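Local coordinates for LanC-like protein GCR2 (Arabidopsis thaliana, PDB 3T33), which may take part in abscisic acid signalling and binds zinc, as a plant member of the LanC-like protein family, at residues G137-K142 and C181-K186; A301-N306 and L346-R351. All blocks are in the same frame, centred on the assembly; numbering follows the deposited sequence.

Interaction 1 of 2, residues G137-K142 and C181-K186; sequences GAVAAK and CLFLNK
Two neighbouring helices of the all-helical LanC-like fold, 130-144 and 174-188, meet here through Val139 and Leu184, whose CA atoms lie 6.9 Å apart. The segments run almost parallel, 10° between their directions, with their axes 10.0 Å apart at closest approach. What fills that gap is entirely apolar: no hydrogen bond crosses it.

The central group is one methyl of Val139. Its CG1 stands anti to the backbone N (chi1 170°), which leaves CG2 as the branch that reaches the other helix. There CG2 touches two consecutive side chains, with Phe183 CE1 at 3.8 Å and Leu184 CD1 at 3.7 Å, the two contacts set roughly at a right angle at the methyl. The ring is met obliquely. Val139 and Leu184, by contrast, lie side by side, pointing opposite ways.

Parallel inner helices such as these, each joined to the next through an antiparallel outer helix, build the alpha/alpha toroid of LanC proteins; helix 147-158 follows the first of this pair, and its Tyr150 and Tyr153 pack on Ala138. Leu184 uses the same CD1 a second time, against Ala138 CB at 3.8 Å, so a single leucine methyl bridges two successive residues of the facing helix. Neither Phe183 nor Leu184 aims its CB straight across; both extend anti to the backbone N, and only their ends come close. The Phe183 ring stacks with His187 and meets Trp179, both on its own helix, and also Phe126, which precedes helix 130-144.

Interaction 2 of 2, residues A301-N306 and L346-R351; sequences AAQVYN and LYRLTR
Leu346 O is gripped twice by Thr350, at 2.7 Å from the backbone N and at 2.8 Å from OG1, the hydroxyl approaching from above the carbonyl plane. Thr350 OG1 also bonds Asn352 N, tying the last turn of helix 336-350 to the residues that follow. In the next residue, Arg351 NH1 donates to Arg348 O in the carbonyl plane, on a lone pair.

Facing this end is helix 291-305, running the same way at 22°, and Leu349 is the side chain pointing at it. With CG anti to the backbone N (chi1 172°), the leucine puts CD1 3.6 Å from Gln303 CG and CD2 4.0 Å from Ala302 CB. Phe310 and Val311 of helix 308-324 also pack on Ala302, at the buried side of the contact.

At the exposed side, Gln303 extends beyond CG and crosses Arg348 at about a right angle. Gln303 NE2 comes within 3.6 Å of Arg348 NH1, with amide and guanidinium planes 69° apart, but no hydrogen bond forms. Arg348 instead sends NH2 to a salt bridge with Glu414, so what joins the two helices is mainly dispersion between alkyl groups, while the polar ends cross without bonding.

How the interactions relate
Both contacts join parallel helices of the one LanC-like domain, with about forty residues between the two segments of each, including a helix that packs on the first: 147-158 in interaction 1, 308-324 in interaction 2. Their centres lie 25 Å apart and their nearest atoms about 8 Å, so they do not touch. Interaction 1 is closed along the chain before interaction 2 opens. Neither reaches the zinc ion; its ligands Cys288, and Cys333 with His334, come just before helices 291-305 and 336-350, whereas interaction 2 lies at the C-terminal ends of those helices. The C-terminal tail comes near both, with Lys186 bonding Leu415 and Arg348 pairing with Glu414.

Interaction 1 of 2, residues G137-K142 and C181-K186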
ATOM      1  N   GLY A 137     -16.241   1.757  -7.317  1.00 31.91           N
ATOM      2  CA  GLY A 137     -17.379   2.138  -8.160  1.00 31.14           C
ATOM      3  C   GLY A 137     -18.098   3.293  -7.531  1.00 32.31           C
ATOM      4  O   GLY A 137     -18.354   4.291  -8.208  1.00 32.78           O
ATOM      5  N   ALA A 138     -18.445   3.149  -6.240  1.00 31.03           N
ATOM      6  CA  ALA A 138     -19.256   4.134  -5.546  1.00 32.15           C
ATOM      7  C   ALA A 138     -18.515   5.478  -5.377  1.00 31.90           C
ATOM      8  O   ALA A 138     -19.104   6.521  -5.442  1.00 31.03           O
ATOM      9  CB  ALA A 138     -19.690   3.591  -4.137  1.00 30.89           C
ATOM     10  N   VAL A 139     -17.205   5.419  -5.187  1.00 32.95           N
ATOM     11  CA  VAL A 139     -16.417   6.638  -4.981  1.00 32.90           C
ATOM     12  C   VAL A 139     -16.256   7.351  -6.325  1.00 33.07           C
ATOM     13  O   VAL A 139     -16.502   8.542  -6.440  1.00 32.97           O
ATOM     14  CB  VAL A 139     -15.071   6.318  -4.245  1.00 33.10           C
ATOM     15  CG1 VAL A 139     -14.171   7.544  -4.253  1.00 34.86           C
ATOM     16  CG2 VAL A 139     -15.350   5.873  -2.773  1.00 30.98           C
ATOM     17  N   ALA A 140     -15.882   6.596  -7.352  1.00 33.05           N
ATOM     18  CA  ALA A 140     -15.732   7.144  -8.705  1.00 33.26           C
ATOM     19  C   ALA A 140     -17.035   7.778  -9.185  1.00 33.87           C
ATOM     20  O   ALA A 140     -16.994   8.860  -9.722  1.00 32.33           O
ATOM     21  CB  ALA A 140     -15.198   6.113  -9.675  1.00 31.16           C
ATOM     22  N   ALA A 141     -18.180   7.143  -8.911  1.00 35.63           N
ATOM     23  CA  ALA A 141     -19.519   7.712  -9.236  1.00 37.62           C
ATOM     24  C   ALA A 141     -19.863   8.984  -8.491  1.00 38.81           C
ATOM     25  O   ALA A 141     -20.499   9.881  -9.037  1.00 39.07           O
ATOM     26  CB  ALA A 141     -20.656   6.658  -9.042  1.00 37.21           C
ATOM     27  N   LYS A 142     -19.500   9.027  -7.218  1.00 40.40           N
ATOM     28  CA  LYS A 142     -19.645  10.236  -6.434  1.00 42.23           C
ATOM     29  C   LYS A 142     -18.790  11.354  -7.063  1.00 42.67           C
ATOM     30  O   LYS A 142     -19.243  12.477  -7.189  1.00 42.93           O
ATOM     31  CB  LYS A 142     -19.259   9.988  -4.949  1.00 42.25           C
ATOM     32  CG  LYS A 142     -20.041  10.822  -3.903  1.00 43.99           C
ATOM     33  CD  LYS A 142     -21.559  10.735  -4.145  1.00 45.27           C
ATOM     34  CE  LYS A 142     -22.419  11.445  -3.097  1.00 47.43           C
ATOM     35  NZ  LYS A 142     -23.862  11.278  -3.489  1.00 49.65           N
ATOM     36  N   CYS A 181     -14.863  -0.783   3.863  1.00 27.91           N
ATOM     37  CA  CYS A 181     -15.883   0.003   4.508  1.00 28.18           C
ATOM     38  C   CYS A 181     -15.257   1.342   4.914  1.00 27.01           C
ATOM     39  O   CYS A 181     -15.829   2.340   4.656  1.00 24.59           O
ATOM     40  CB  CYS A 181     -16.422  -0.687   5.789  1.00 26.58           C
ATOM     41  SG  CYS A 181     -17.198  -2.322   5.493  1.00 31.26           S
ATOM     42  N   LEU A 182     -14.154   1.312   5.676  1.00 27.84           N
ATOM     43  CA  LEU A 182     -13.487   2.553   6.113  1.00 28.52           C
ATOM     44  C   LEU A 182     -13.161   3.429   4.911  1.00 28.34           C
ATOM     45  O   LEU A 182     -13.470   4.563   4.901  1.00 29.20           O
ATOM     46  CB  LEU A 182     -12.251   2.222   6.882  1.00 28.80           C
ATOM     47  CG  LEU A 182     -12.539   1.488   8.205  1.00 31.62           C
ATOM     48  CD1 LEU A 182     -11.298   0.873   8.773  1.00 29.83           C
ATOM     49  CD2 LEU A 182     -13.249   2.451   9.237  1.00 30.66           C
ATOM     50  N   PHE A 183     -12.662   2.832   3.851  1.00 29.59           N
ATOM     51  CA  PHE A 183     -12.333   3.546   2.647  1.00 31.31           C
ATOM     52  C   PHE A 183     -13.567   4.212   2.014  1.00 31.55           C
ATOM     53  O   PHE A 183     -13.562   5.406   1.688  1.00 30.90           O
ATOM     54  CB  PHE A 183     -11.702   2.553   1.660  1.00 31.01           C
ATOM     55  CG  PHE A 183     -11.539   3.091   0.266  1.00 34.30           C
ATOM     56  CD1 PHE A 183     -12.601   3.022  -0.646  1.00 31.91           C
ATOM     57  CD2 PHE A 183     -10.305   3.662  -0.149  1.00 33.09           C
ATOM     58  CE1 PHE A 183     -12.467   3.520  -1.998  1.00 33.19           C
ATOM     59  CE2 PHE A 183     -10.135   4.130  -1.506  1.00 34.27           C
ATOM     60  CZ  PHE A 183     -11.215   4.056  -2.435  1.00 32.74           C
ATOM     61  N   LEU A 184     -14.634   3.449   1.871  1.00 31.90           N
ATOM     62  CA  LEU A 184     -15.858   3.987   1.326  1.00 32.96           C
ATOM     63  C   LEU A 184     -16.384   5.161   2.151  1.00 34.29           C
ATOM     64  O   LEU A 184     -16.729   6.246   1.592  1.00 34.36           O
ATOM     65  CB  LEU A 184     -16.924   2.906   1.203  1.00 32.15           C
ATOM     66  CG  LEU A 184     -18.208   3.405   0.563  1.00 35.88           C
ATOM     67  CD1 LEU A 184     -17.951   4.083  -0.763  1.00 36.83           C
ATOM     68  CD2 LEU A 184     -19.232   2.264   0.364  1.00 39.41           C
ATOM     69  N   ASN A 185     -16.449   4.966   3.468  1.00 34.12           N
ATOM     70  CA  ASN A 185     -16.998   6.011   4.366  1.00 34.92           C
ATOM     71  C   ASN A 185     -16.143   7.313   4.384  1.00 34.76           C
ATOM     72  O   ASN A 185     -16.664   8.417   4.322  1.00 34.10           O
ATOM     73  CB  ASN A 185     -17.234   5.444   5.804  1.00 32.64           C
ATOM     74  CG  ASN A 185     -18.561   4.539   5.910  1.00 36.92           C
ATOM     75  OD1 ASN A 185     -19.233   4.235   4.918  1.00 40.17           O
ATOM     76  ND2 ASN A 185     -18.915   4.169   7.110  1.00 33.28           N
ATOM     77  N   LYS A 186     -14.841   7.154   4.500  1.00 35.27           N
ATOM     78  CA  LYS A 186     -13.919   8.286   4.506  1.00 37.30           C
ATOM     79  C   LYS A 186     -14.107   9.142   3.236  1.00 37.17           C
ATOM     80  O   LYS A 186     -14.313  10.352   3.325  1.00 37.95           O
ATOM     81  CB  LYS A 186     -12.487   7.715   4.602  1.00 37.43           C
ATOM     82  CG  LYS A 186     -11.347   8.680   4.258  1.00 44.27           C
ATOM     83  CD  LYS A 186     -10.696   9.260   5.529  1.00 51.26           C
ATOM     84  CE  LYS A 186      -9.215   9.668   5.323  1.00 54.24           C
ATOM     85  NZ  LYS A 186      -8.420   9.523   6.599  1.00 56.75           N
TER

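Interaction 2 of 2, residues A301-N306 and L346-R351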
ATOM      1  N   ALA A 301       0.504   3.632  14.126  1.00 33.06           N
ATOM      2  CA  ALA A 301       0.496   3.603  15.616  1.00 35.36           C
ATOM      3  C   ALA A 301       1.065   4.929  16.127  1.00 36.57           C
ATOM      4  O   ALA A 301       0.452   5.608  16.964  1.00 38.33           O
ATOM      5  CB  ALA A 301       1.298   2.446  16.121  1.00 34.15           C
ATOM      6  N   ALA A 302       2.199   5.340  15.570  1.00 37.52           N
ATOM      7  CA  ALA A 302       2.832   6.560  16.023  1.00 39.92           C
ATOM      8  C   ALA A 302       1.926   7.753  15.946  1.00 41.16           C
ATOM      9  O   ALA A 302       1.924   8.550  16.869  1.00 41.66           O
ATOM     10  CB  ALA A 302       4.104   6.830  15.243  1.00 39.54           C
ATOM     11  N   GLN A 303       1.174   7.905  14.845  1.00 43.54           N
ATOM     12  CA  GLN A 303       0.254   9.066  14.666  1.00 44.87           C
ATOM     13  C   GLN A 303      -0.918   9.053  15.644  1.00 45.37           C
ATOM     14  O   GLN A 303      -1.403  10.097  16.059  1.00 45.37           O
ATOM     15  CB  GLN A 303      -0.319   9.145  13.234  1.00 44.63           C
ATOM     16  CG  GLN A 303       0.474   9.982  12.212  1.00 50.25           C
ATOM     17  CD  GLN A 303       0.118   9.650  10.721  1.00 57.99           C
ATOM     18  OE1 GLN A 303      -0.750   8.792  10.443  1.00 58.71           O
ATOM     19  NE2 GLN A 303       0.815  10.314   9.766  1.00 56.56           N
ATOM     20  N   VAL A 304      -1.411   7.866  15.961  1.00 46.34           N
ATOM     21  CA  VAL A 304      -2.620   7.748  16.778  1.00 48.10           C
ATOM     22  C   VAL A 304      -2.264   7.818  18.252  1.00 48.48           C
ATOM     23  O   VAL A 304      -2.981   8.438  19.049  1.00 48.64           O
ATOM     24  CB  VAL A 304      -3.343   6.367  16.604  1.00 48.38           C
ATOM     25  CG1 VAL A 304      -4.650   6.374  17.386  1.00 49.27           C
ATOM     26  CG2 VAL A 304      -3.620   6.069  15.187  1.00 47.46           C
ATOM     27  N   TYR A 305      -1.173   7.143  18.606  1.00 48.94           N
ATOM     28  CA  TYR A 305      -0.833   6.939  20.028  1.00 50.01           C
ATOM     29  C   TYR A 305       0.188   7.912  20.568  1.00 51.16           C
ATOM     30  O   TYR A 305       0.149   8.262  21.749  1.00 51.15           O
ATOM     31  CB  TYR A 305      -0.462   5.486  20.283  1.00 48.49           C
ATOM     32  CG  TYR A 305      -1.652   4.632  19.901  1.00 46.09           C
ATOM     33  CD1 TYR A 305      -2.932   5.007  20.323  1.00 42.95           C
ATOM     34  CD2 TYR A 305      -1.520   3.476  19.097  1.00 44.59           C
ATOM     35  CE1 TYR A 305      -4.055   4.264  19.981  1.00 41.94           C
ATOM     36  CE2 TYR A 305      -2.674   2.683  18.737  1.00 40.15           C
ATOM     37  CZ  TYR A 305      -3.928   3.107  19.188  1.00 41.93           C
ATOM     38  OH  TYR A 305      -5.085   2.421  18.870  1.00 41.97           O
ATOM     39  N   ASN A 306       1.041   8.403  19.670  1.00 52.14           N
ATOM     40  CA  ASN A 306       2.140   9.303  20.018  1.00 53.48           C
ATOM     41  C   ASN A 306       3.061   8.771  21.105  1.00 53.96           C
ATOM     42  O   ASN A 306       3.179   9.323  22.181  1.00 54.38           O
ATOM     43  CB  ASN A 306       1.668  10.721  20.345  1.00 53.35           C
ATOM     44  CG  ASN A 306       2.758  11.747  20.051  1.00 56.04           C
ATOM     45  OD1 ASN A 306       3.792  11.393  19.452  1.00 54.90           O
ATOM     46  ND2 ASN A 306       2.549  13.004  20.464  1.00 55.51           N
ATOM     47  N   LEU A 346       7.107   7.990   6.534  1.00 29.45           N
ATOM     48  CA  LEU A 346       7.948   8.529   7.626  1.00 31.47           C
ATOM     49  C   LEU A 346       8.004  10.069   7.459  1.00 30.87           C
ATOM     50  O   LEU A 346       7.873  10.844   8.429  1.00 30.76           O
ATOM     51  CB  LEU A 346       9.342   7.882   7.565  1.00 31.88           C
ATOM     52  CG  LEU A 346       9.314   6.474   8.166  1.00 31.79           C
ATOM     53  CD1 LEU A 346      10.511   5.673   7.743  1.00 30.79           C
ATOM     54  CD2 LEU A 346       9.251   6.617   9.677  1.00 29.70           C
ATOM     55  N   TYR A 347       8.010  10.471   6.198  1.00 29.96           N
ATOM     56  CA  TYR A 347       7.963  11.874   5.839  1.00 30.35           C
ATOM     57  C   TYR A 347       6.654  12.507   6.215  1.00 30.75           C
ATOM     58  O   TYR A 347       6.657  13.570   6.805  1.00 30.79           O
ATOM     59  CB  TYR A 347       8.223  12.055   4.328  1.00 29.59           C
ATOM     60  CG  TYR A 347       8.169  13.490   3.858  1.00 31.45           C
ATOM     61  CD1 TYR A 347       9.033  14.495   4.411  1.00 28.26           C
ATOM     62  CD2 TYR A 347       7.267  13.876   2.858  1.00 29.31           C
ATOM     63  CE1 TYR A 347       8.975  15.822   3.940  1.00 29.94           C
ATOM     64  CE2 TYR A 347       7.228  15.207   2.376  1.00 28.94           C
ATOM     65  CZ  TYR A 347       8.090  16.156   2.929  1.00 32.08           C
ATOM     66  OH  TYR A 347       8.013  17.443   2.472  1.00 31.99           O
ATOM     67  N   ARG A 348       5.525  11.866   5.908  1.00 30.70           N
ATOM     68  CA  ARG A 348       4.264  12.372   6.409  1.00 30.23           C
ATOM     69  C   ARG A 348       4.275  12.534   7.925  1.00 30.51           C
ATOM     70  O   ARG A 348       3.758  13.521   8.430  1.00 30.43           O
ATOM     71  CB  ARG A 348       3.097  11.478   6.040  1.00 31.56           C
ATOM     72  CG  ARG A 348       2.802  11.289   4.530  1.00 33.13           C
ATOM     73  CD  ARG A 348       1.346  10.736   4.327  1.00 35.97           C
ATOM     74  NE  ARG A 348       1.301   9.342   4.748  1.00 39.09           N
ATOM     75  CZ  ARG A 348       0.580   8.901   5.756  1.00 41.03           C
ATOM     76  NH1 ARG A 348      -0.229   9.709   6.412  1.00 42.04           N
ATOM     77  NH2 ARG A 348       0.654   7.625   6.081  1.00 48.44           N
ATOM     78  N   LEU A 349       4.844  11.568   8.639  1.00 30.00           N
ATOM     79  CA  LEU A 349       4.815  11.583  10.099  1.00 31.10           C
ATOM     80  C   LEU A 349       5.801  12.646  10.711  1.00 32.29           C
ATOM     81  O   LEU A 349       5.430  13.313  11.641  1.00 32.40           O
ATOM     82  CB  LEU A 349       5.169  10.208  10.634  1.00 28.96           C
ATOM     83  CG  LEU A 349       5.374  10.111  12.129  1.00 28.93           C
ATOM     84  CD1 LEU A 349       4.029  10.193  12.867  1.00 27.11           C
ATOM     85  CD2 LEU A 349       6.162   8.853  12.533  1.00 23.72           C
ATOM     86  N   THR A 350       7.033  12.785  10.169  1.00 33.33           N
ATOM     87  CA  THR A 350       8.073  13.619  10.801  1.00 33.32           C
ATOM     88  C   THR A 350       8.280  15.005  10.166  1.00 34.87           C
ATOM     89  O   THR A 350       8.844  15.928  10.817  1.00 34.40           O
ATOM     90  CB  THR A 350       9.414  12.893  10.825  1.00 33.31           C
ATOM     91  OG1 THR A 350       9.817  12.565   9.491  1.00 32.13           O
ATOM     92  CG2 THR A 350       9.304  11.580  11.600  1.00 33.95           C
ATOM     93  N   ARG A 351       7.805  15.150   8.919  1.00 33.56           N
ATOM     94  CA  ARG A 351       8.147  16.266   8.063  1.00 32.60           C
ATOM     95  C   ARG A 351       9.670  16.469   7.825  1.00 33.64           C
ATOM     96  O   ARG A 351      10.120  17.588   7.477  1.00 32.22           O
ATOM     97  CB  ARG A 351       7.507  17.553   8.583  1.00 32.49           C
ATOM     98  CG  ARG A 351       6.376  18.021   7.689  1.00 30.84           C
ATOM     99  CD  ARG A 351       5.173  17.033   7.545  1.00 27.05           C
ATOM    100  NE  ARG A 351       3.981  17.711   7.011  1.00 25.62           N
ATOM    101  CZ  ARG A 351       2.837  17.100   6.685  1.00 27.87           C
ATOM    102  NH1 ARG A 351       2.711  15.787   6.859  1.00 31.46           N
ATOM    103  NH2 ARG A 351       1.815  17.803   6.229  1.00 23.99           N
TER